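Local coordinates for protein putative alpha-L-fucosidase (Bacteroides thetaiotaomicron VPI-5482, PDB 3GZA) that probably hydrolyses alpha-L-fucosyl linkages, releasing fucose from glycoconjugates or oligosaccharides, at residues Asp113-Cys118 against Leu123-Tyr128; Gly221-Thr226 against His281-Glu286. One frame throughout, in Å; residues are numbered along the deposited sequence.

Contact 1: residues Asp113-Cys118 against Leu123-Tyr128; sequences DFVNSC and LQPGIY
Cys118 turns its side chain onto the ring of Pro125, each CB lying 3.8 Å from the other. Followed outward, Cys118 CB also sits 3.3 Å from Leu123 O and is near Pro125 CG and CD, while SG, anti to the carbonyl carbon (chi1 -73°), runs on along the proline to meet its CB and CA. Cys118 SG also stands 3.7 Å above the ring plane of Phe114, offset toward the rim. Helix 110-121 here packs nearly antiparallel on strand 124-129, the segment axes 155° apart and 7.4 Å at closest approach, as a helix and the strand that follows it do in a beta/alpha (TIM-type) barrel, with strand 75-79 hydrogen-bonded parallel to the same strand. One turn back, Val115 crosses Pro125 at about a right angle, with CG1 of Val115 3.8 Å from Pro125 CB. The ring of Phe114, its CG anti to the backbone N (chi1 -177°), reaches Gly126 O obliquely with CE2 at 4.0 Å and also packs on Ala76 and Leu78. At the turn into the strand, Leu123 N donates to Cys118 O (2.9 Å).

Contact 2: residues Gly221-Thr226 against His281-Glu286; sequences GSETGT and HEWFWE
Glu223 OE1 accepts two ring N-H groups, one from His281 and one from Trp283. His281 NE2 donates to the anti lone pair of Glu223 OE1 (2.7 Å) in a fairly straight bond (163°), with carboxylate and imidazole nearly coplanar. Trp283 NE1, 2.9 Å from Glu223 OE1, instead comes from above the carboxylate plane; the indole stands almost perpendicular to the carboxylate, yet OE1 lies in the indole plane. The glutamate chain is extended beyond CG (chi2 -174°), which carries the carboxylate past the imidazole to the indole edge, where Glu223 CD is 3.6 Å from Trp283 CZ2. With CG anti to its backbone N (chi1 -173°), His281 also brings CE1 within 3.2 Å of Glu223 O, in the imidazole plane, and NE2 within 3.4 Å of Glu223 CB. With an alanine here in place of Glu223, His281 NE2 and Trp283 NE1 would probably both lose their shared acceptor, and the two rings would be freer to turn. Glu223 OE2 hydrogen-bonds a bound HEPES buffer molecule, and Trp283 meets the ring of His27. Two loops joined by a His-carboxylate hydrogen bond beside a bound molecule, at the C-terminal ends of the barrel strands, are consistent with the rim of a family 29 substrate pocket.

Both contacts belong to the alpha-L-fucosidase barrel domain, and contact 1 closes along the chain before contact 2 opens. Their centres are 21 Å apart and their nearest atoms about 7 Å, without touching. Contact 1 fixes a helix against a strand in the barrel wall; contact 2 joins the loops after strands 218-219 and 264-273. All three strands belong to the same mixed sheet, so the wall and the loops are parts of one scaffold. His27 lies between the end of strand 124-129 and the second loop of contact 2, its ring meeting Tyr128, Trp283 and Phe284, which places that strand end beside the probable pocket.

Contact 1: residues Asp113-Cys118 against Leu123-Tyr128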
ATOM      1  N   ASP A 113     -17.334  -7.759  11.188  1.00 24.50           N
ATOM      2  CA  ASP A 113     -17.899  -9.070  11.499  1.00 25.40           C
ATOM      3  C   ASP A 113     -17.628  -9.357  12.985  1.00 25.11           C
ATOM      4  O   ASP A 113     -18.516  -9.774  13.740  1.00 24.54           O
ATOM      5  CB  ASP A 113     -17.207 -10.151  10.690  1.00 25.04           C
ATOM      6  CG  ASP A 113     -17.658 -10.260   9.249  1.00 28.35           C
ATOM      7  OD1 ASP A 113     -18.290  -9.359   8.685  1.00 27.06           O
ATOM      8  OD2 ASP A 113     -17.315 -11.315   8.683  1.00 30.84           O
ATOM      9  N   PHE A 114     -16.396  -9.124  13.398  1.00 25.22           N
ATOM     10  CA  PHE A 114     -15.922  -9.434  14.749  1.00 25.02           C
ATOM     11  C   PHE A 114     -16.588  -8.669  15.848  1.00 24.78           C
ATOM     12  O   PHE A 114     -17.083  -9.274  16.822  1.00 24.74           O
ATOM     13  CB  PHE A 114     -14.416  -9.181  14.798  1.00 25.06           C
ATOM     14  CG  PHE A 114     -13.787  -9.533  16.101  1.00 25.23           C
ATOM     15  CD1 PHE A 114     -13.428 -10.814  16.364  1.00 26.04           C
ATOM     16  CD2 PHE A 114     -13.523  -8.572  17.057  1.00 26.98           C
ATOM     17  CE1 PHE A 114     -12.870 -11.164  17.574  1.00 26.19           C
ATOM     18  CE2 PHE A 114     -12.905  -8.925  18.274  1.00 27.75           C
ATOM     19  CZ  PHE A 114     -12.594 -10.207  18.519  1.00 27.22           C
ATOM     20  N   VAL A 115     -16.702  -7.354  15.687  1.00 25.21           N
ATOM     21  CA  VAL A 115     -17.346  -6.590  16.745  1.00 25.22           C
ATOM     22  C   VAL A 115     -18.828  -6.934  16.814  1.00 24.71           C
ATOM     23  O   VAL A 115     -19.420  -7.026  17.906  1.00 24.62           O
ATOM     24  CB  VAL A 115     -17.139  -5.069  16.627  1.00 24.44           C
ATOM     25  CG1 VAL A 115     -15.646  -4.680  16.674  1.00 26.85           C
ATOM     26  CG2 VAL A 115     -17.817  -4.510  15.379  1.00 25.78           C
ATOM     27  N   ASN A 116     -19.448  -7.220  15.659  1.00 24.70           N
ATOM     28  CA  ASN A 116     -20.825  -7.639  15.648  1.00 24.95           C
ATOM     29  C   ASN A 116     -21.008  -8.973  16.413  1.00 24.47           C
ATOM     30  O   ASN A 116     -21.964  -9.121  17.183  1.00 24.96           O
ATOM     31  CB  ASN A 116     -21.346  -7.779  14.196  1.00 23.66           C
ATOM     32  CG  ASN A 116     -21.514  -6.430  13.485  1.00 26.45           C
ATOM     33  OD1 ASN A 116     -21.445  -5.360  14.096  1.00 26.62           O
ATOM     34  ND2 ASN A 116     -21.852  -6.497  12.188  1.00 26.05           N
ATOM     35  N   SER A 117     -20.102  -9.934  16.154  1.00 24.05           N
ATOM     36  CA  SER A 117     -20.147 -11.233  16.816  1.00 25.23           C
ATOM     37  C   SER A 117     -19.967 -11.063  18.299  1.00 24.32           C
ATOM     38  O   SER A 117     -20.675 -11.689  19.077  1.00 23.88           O
ATOM     39  CB  SER A 117     -19.094 -12.193  16.239  1.00 25.68           C
ATOM     40  OG  SER A 117     -19.395 -12.475  14.886  1.00 25.17           O
ATOM     41  N   CYS A 118     -19.009 -10.239  18.734  1.00 24.77           N
ATOM     42  CA  CYS A 118     -18.814 -10.006  20.174  1.00 26.07           C
ATOM     43  C   CYS A 118     -20.120  -9.585  20.806  1.00 25.83           C
ATOM     44  O   CYS A 118     -20.602 -10.165  21.781  1.00 26.55           O
ATOM     45  CB  CYS A 118     -17.759  -8.930  20.412  1.00 25.99           C
ATOM     46  SG  CYS A 118     -16.065  -9.523  20.072  1.00 26.92           S
ATOM     47  N   LEU A 123     -19.940 -10.433  24.555  1.00 27.20           N
ATOM     48  CA  LEU A 123     -18.544 -10.170  24.873  1.00 26.50           C
ATOM     49  C   LEU A 123     -18.268  -8.738  24.411  1.00 27.65           C
ATOM     50  O   LEU A 123     -18.870  -8.254  23.451  1.00 28.76           O
ATOM     51  CB  LEU A 123     -17.572 -11.152  24.241  1.00 27.02           C
ATOM     52  CG  LEU A 123     -17.281 -12.441  25.031  1.00 25.35           C
ATOM     53  CD1 LEU A 123     -18.548 -13.280  25.147  1.00 27.50           C
ATOM     54  CD2 LEU A 123     -16.128 -13.188  24.387  1.00 26.66           C
ATOM     55  N   GLN A 124     -17.437  -8.035  25.173  1.00 25.05           N
ATOM     56  CA  GLN A 124     -17.069  -6.665  24.832  1.00 25.66           C
ATOM     57  C   GLN A 124     -15.918  -6.708  23.827  1.00 25.23           C
ATOM     58  O   GLN A 124     -14.880  -7.311  24.081  1.00 26.17           O
ATOM     59  CB  GLN A 124     -16.643  -5.922  26.101  1.00 25.33           C
ATOM     60  CG  GLN A 124     -17.814  -5.787  27.093  1.00 27.84           C
ATOM     61  CD  GLN A 124     -17.400  -5.284  28.484  1.00 29.57           C
ATOM     62  OE1 GLN A 124     -17.136  -4.113  28.668  1.00 29.89           O
ATOM     63  NE2 GLN A 124     -17.371  -6.176  29.457  1.00 32.96           N
ATOM     64  N   PRO A 125     -16.081  -6.043  22.678  1.00 25.27           N
ATOM     65  CA  PRO A 125     -15.032  -6.064  21.669  1.00 25.14           C
ATOM     66  C   PRO A 125     -13.964  -5.054  21.832  1.00 25.50           C
ATOM     67  O   PRO A 125     -14.270  -3.924  22.154  1.00 25.03           O
ATOM     68  CB  PRO A 125     -15.798  -5.731  20.358  1.00 26.21           C
ATOM     69  CG  PRO A 125     -16.919  -4.939  20.794  1.00 27.22           C
ATOM     70  CD  PRO A 125     -17.289  -5.349  22.181  1.00 25.99           C
ATOM     71  N   GLY A 126     -12.730  -5.462  21.632  1.00 25.36           N
ATOM     72  CA  GLY A 126     -11.608  -4.552  21.569  1.00 25.93           C
ATOM     73  C   GLY A 126     -10.846  -4.737  20.265  1.00 25.54           C
ATOM     74  O   GLY A 126     -11.027  -5.698  19.566  1.00 24.94           O
ATOM     75  N   ILE A 127      -9.935  -3.803  19.989  1.00 25.70           N
ATOM     76  CA  ILE A 127      -9.170  -3.833  18.736  1.00 26.16           C
ATOM     77  C   ILE A 127      -7.686  -3.679  19.035  1.00 26.04           C
ATOM     78  O   ILE A 127      -7.285  -2.808  19.822  1.00 25.68           O
ATOM     79  CB  ILE A 127      -9.646  -2.769  17.758  1.00 25.91           C
ATOM     80  CG1 ILE A 127     -11.118  -2.998  17.315  1.00 26.64           C
ATOM     81  CG2 ILE A 127      -8.763  -2.838  16.505  1.00 27.68           C
ATOM     82  CD1 ILE A 127     -11.746  -1.905  16.445  1.00 26.48           C
ATOM     83  N   TYR A 128      -6.884  -4.540  18.440  1.00 25.46           N
ATOM     84  CA  TYR A 128      -5.431  -4.480  18.528  1.00 25.49           C
ATOM     85  C   TYR A 128      -4.916  -3.886  17.222  1.00 25.92           C
ATOM     86  O   TYR A 128      -5.368  -4.263  16.112  1.00 25.96           O
ATOM     87  CB  TYR A 128      -4.908  -5.894  18.754  1.00 26.27           C
ATOM     88  CG  TYR A 128      -3.435  -6.224  18.719  1.00 27.59           C
ATOM     89  CD1 TYR A 128      -2.661  -6.064  17.574  1.00 25.95           C
ATOM     90  CD2 TYR A 128      -2.817  -6.742  19.850  1.00 28.51           C
ATOM     91  CE1 TYR A 128      -1.330  -6.401  17.561  1.00 27.17           C
ATOM     92  CE2 TYR A 128      -1.495  -7.099  19.830  1.00 26.92           C
ATOM     93  CZ  TYR A 128      -0.747  -6.912  18.676  1.00 25.55           C
ATOM     94  OH  TYR A 128       0.580  -7.310  18.663  1.00 25.83           O
TER

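Contact 2: residues Gly221-Thr226 against His281-Glu286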
ATOM      1  N   GLY A 221       4.697  -9.025  32.752  1.00 26.66           N
ATOM      2  CA  GLY A 221       6.114  -9.455  32.756  1.00 27.33           C
ATOM      3  C   GLY A 221       6.471 -10.789  32.116  1.00 26.99           C
ATOM      4  O   GLY A 221       7.657 -11.169  32.155  1.00 26.86           O
ATOM      5  N   SER A 222       5.490 -11.545  31.611  1.00 25.53           N
ATOM      6  CA  SER A 222       5.771 -12.801  30.930  1.00 24.79           C
ATOM      7  C   SER A 222       4.544 -13.143  30.103  1.00 24.86           C
ATOM      8  O   SER A 222       3.496 -12.521  30.241  1.00 25.08           O
ATOM      9  CB  SER A 222       6.025 -13.925  31.913  1.00 24.76           C
ATOM     10  OG  SER A 222       4.817 -14.335  32.562  1.00 25.67           O
ATOM     11  N   GLU A 223       4.687 -14.104  29.183  1.00 24.43           N
ATOM     12  CA  GLU A 223       3.566 -14.649  28.421  1.00 24.38           C
ATOM     13  C   GLU A 223       3.273 -16.081  28.922  1.00 23.48           C
ATOM     14  O   GLU A 223       2.887 -16.952  28.149  1.00 24.83           O
ATOM     15  CB  GLU A 223       3.853 -14.638  26.936  1.00 24.85           C
ATOM     16  CG  GLU A 223       4.061 -13.221  26.412  1.00 25.64           C
ATOM     17  CD  GLU A 223       4.210 -13.138  24.901  1.00 27.70           C
ATOM     18  OE1 GLU A 223       4.401 -14.185  24.248  1.00 26.21           O
ATOM     19  OE2 GLU A 223       4.135 -12.017  24.351  1.00 29.37           O
ATOM     20  N   THR A 224       3.373 -16.277  30.231  1.00 23.93           N
ATOM     21  CA  THR A 224       3.097 -17.562  30.874  1.00 23.75           C
ATOM     22  C   THR A 224       1.648 -17.688  31.307  1.00 24.97           C
ATOM     23  O   THR A 224       1.259 -18.749  31.788  1.00 26.38           O
ATOM     24  CB  THR A 224       3.930 -17.738  32.149  1.00 24.80           C
ATOM     25  OG1 THR A 224       3.613 -16.693  33.057  1.00 25.73           O
ATOM     26  CG2 THR A 224       5.466 -17.768  31.820  1.00 25.74           C
ATOM     27  N   GLY A 225       0.865 -16.629  31.157  1.00 24.03           N
ATOM     28  CA  GLY A 225      -0.511 -16.609  31.623  1.00 24.25           C
ATOM     29  C   GLY A 225      -0.606 -16.528  33.131  1.00 24.18           C
ATOM     30  O   GLY A 225      -1.632 -16.901  33.708  1.00 24.97           O
ATOM     31  N   THR A 226       0.451 -16.012  33.764  1.00 25.10           N
ATOM     32  CA  THR A 226       0.504 -15.832  35.219  1.00 24.93           C
ATOM     33  C   THR A 226       1.129 -14.499  35.532  1.00 24.94           C
ATOM     34  O   THR A 226       1.714 -13.851  34.666  1.00 24.37           O
ATOM     35  CB  THR A 226       1.364 -16.892  35.932  1.00 26.32           C
ATOM     36  OG1 THR A 226       2.778 -16.685  35.662  1.00 25.05           O
ATOM     37  CG2 THR A 226       0.964 -18.281  35.538  1.00 24.55           C
ATOM     38  N   HIS A 281       4.901 -21.927  21.329  1.00 23.51           N
ATOM     39  CA  HIS A 281       4.380 -20.701  21.968  1.00 23.92           C
ATOM     40  C   HIS A 281       3.858 -19.846  20.827  1.00 24.65           C
ATOM     41  O   HIS A 281       4.516 -18.858  20.409  1.00 26.02           O
ATOM     42  CB  HIS A 281       5.517 -20.029  22.757  1.00 24.76           C
ATOM     43  CG  HIS A 281       5.100 -18.866  23.601  1.00 24.21           C
ATOM     44  ND1 HIS A 281       4.633 -19.018  24.886  1.00 23.57           N
ATOM     45  CD2 HIS A 281       5.047 -17.543  23.327  1.00 24.15           C
ATOM     46  CE1 HIS A 281       4.306 -17.821  25.368  1.00 24.41           C
ATOM     47  NE2 HIS A 281       4.555 -16.912  24.442  1.00 23.94           N
ATOM     48  N   GLU A 282       2.668 -20.207  20.335  1.00 24.44           N
ATOM     49  CA  GLU A 282       2.194 -19.679  19.073  1.00 25.10           C
ATOM     50  C   GLU A 282       0.975 -18.775  19.171  1.00 24.91           C
ATOM     51  O   GLU A 282      -0.094 -19.241  19.503  1.00 26.09           O
ATOM     52  CB  GLU A 282       1.867 -20.831  18.128  1.00 25.99           C
ATOM     53  CG  GLU A 282       2.991 -21.840  18.042  1.00 25.73           C
ATOM     54  CD  GLU A 282       4.390 -21.256  17.801  1.00 26.54           C
ATOM     55  OE1 GLU A 282       4.624 -20.534  16.790  1.00 27.81           O
ATOM     56  OE2 GLU A 282       5.319 -21.606  18.566  1.00 25.58           O
ATOM     57  N   TRP A 283       1.159 -17.493  18.840  1.00 26.49           N
ATOM     58  CA  TRP A 283       0.067 -16.537  18.843  1.00 25.86           C
ATOM     59  C   TRP A 283      -0.754 -16.646  17.553  1.00 24.86           C
ATOM     60  O   TRP A 283      -1.892 -16.192  17.495  1.00 24.36           O
ATOM     61  CB  TRP A 283       0.594 -15.126  19.016  1.00 25.98           C
ATOM     62  CG  TRP A 283       1.125 -14.839  20.372  1.00 24.18           C
ATOM     63  CD1 TRP A 283       2.420 -14.811  20.731  1.00 26.70           C
ATOM     64  CD2 TRP A 283       0.367 -14.560  21.571  1.00 24.80           C
ATOM     65  NE1 TRP A 283       2.537 -14.510  22.070  1.00 25.47           N
ATOM     66  CE2 TRP A 283       1.286 -14.373  22.610  1.00 25.20           C
ATOM     67  CE3 TRP A 283      -0.993 -14.411  21.841  1.00 26.24           C
ATOM     68  CZ2 TRP A 283       0.905 -14.036  23.919  1.00 25.61           C
ATOM     69  CZ3 TRP A 283      -1.376 -14.156  23.133  1.00 26.03           C
ATOM     70  CH2 TRP A 283      -0.437 -13.913  24.148  1.00 23.77           C
ATOM     71  N   PHE A 284      -0.158 -17.182  16.511  1.00 25.28           N
ATOM     72  CA  PHE A 284      -0.826 -17.409  15.204  1.00 25.66           C
ATOM     73  C   PHE A 284      -1.026 -18.875  14.852  1.00 25.89           C
ATOM     74  O   PHE A 284      -0.286 -19.765  15.308  1.00 25.17           O
ATOM     75  CB  PHE A 284       0.036 -16.797  14.066  1.00 24.94           C
ATOM     76  CG  PHE A 284       0.065 -15.291  14.023  1.00 26.32           C
ATOM     77  CD1 PHE A 284      -0.945 -14.617  13.381  1.00 28.45           C
ATOM     78  CD2 PHE A 284       1.107 -14.563  14.587  1.00 27.60           C
ATOM     79  CE1 PHE A 284      -0.903 -13.225  13.267  1.00 27.39           C
ATOM     80  CE2 PHE A 284       1.129 -13.209  14.511  1.00 27.86           C
ATOM     81  CZ  PHE A 284       0.091 -12.522  13.878  1.00 27.85           C
ATOM     82  N   TRP A 285      -2.030 -19.114  14.025  1.00 25.48           N
ATOM     83  CA  TRP A 285      -2.241 -20.438  13.460  1.00 24.59           C
ATOM     84  C   TRP A 285      -1.096 -20.752  12.521  1.00 24.43           C
ATOM     85  O   TRP A 285      -0.748 -19.964  11.655  1.00 25.20           O
ATOM     86  CB  TRP A 285      -3.565 -20.518  12.712  1.00 24.72           C
ATOM     87  CG  TRP A 285      -3.881 -21.930  12.353  1.00 23.66           C
ATOM     88  CD1 TRP A 285      -4.626 -22.820  13.095  1.00 24.22           C
ATOM     89  CD2 TRP A 285      -3.399 -22.677  11.213  1.00 25.49           C
ATOM     90  NE1 TRP A 285      -4.641 -24.043  12.480  1.00 25.60           N
ATOM     91  CE2 TRP A 285      -3.913 -23.976  11.324  1.00 26.11           C
ATOM     92  CE3 TRP A 285      -2.599 -22.360  10.101  1.00 25.13           C
ATOM     93  CZ2 TRP A 285      -3.629 -24.966  10.394  1.00 25.68           C
ATOM     94  CZ3 TRP A 285      -2.311 -23.372   9.186  1.00 24.54           C
ATOM     95  CH2 TRP A 285      -2.860 -24.642   9.338  1.00 25.30           C
ATOM     96  N   GLU A 286      -0.567 -21.956  12.660  1.00 25.70           N
ATOM     97  CA  GLU A 286       0.520 -22.500  11.871  1.00 24.70           C
ATOM     98  C   GLU A 286       0.191 -23.973  11.649  1.00 25.52           C
ATOM     99  O   GLU A 286      -0.545 -24.578  12.429  1.00 25.82           O
ATOM    100  CB  GLU A 286       1.862 -22.360  12.594  1.00 25.73           C
ATOM    101  CG  GLU A 286       2.241 -20.969  12.874  1.00 27.22           C
ATOM    102  CD  GLU A 286       3.299 -20.896  13.890  1.00 28.02           C
ATOM    103  OE1 GLU A 286       4.448 -21.176  13.562  1.00 26.84           O
ATOM    104  OE2 GLU A 286       2.983 -20.515  15.036  1.00 28.74           O
TER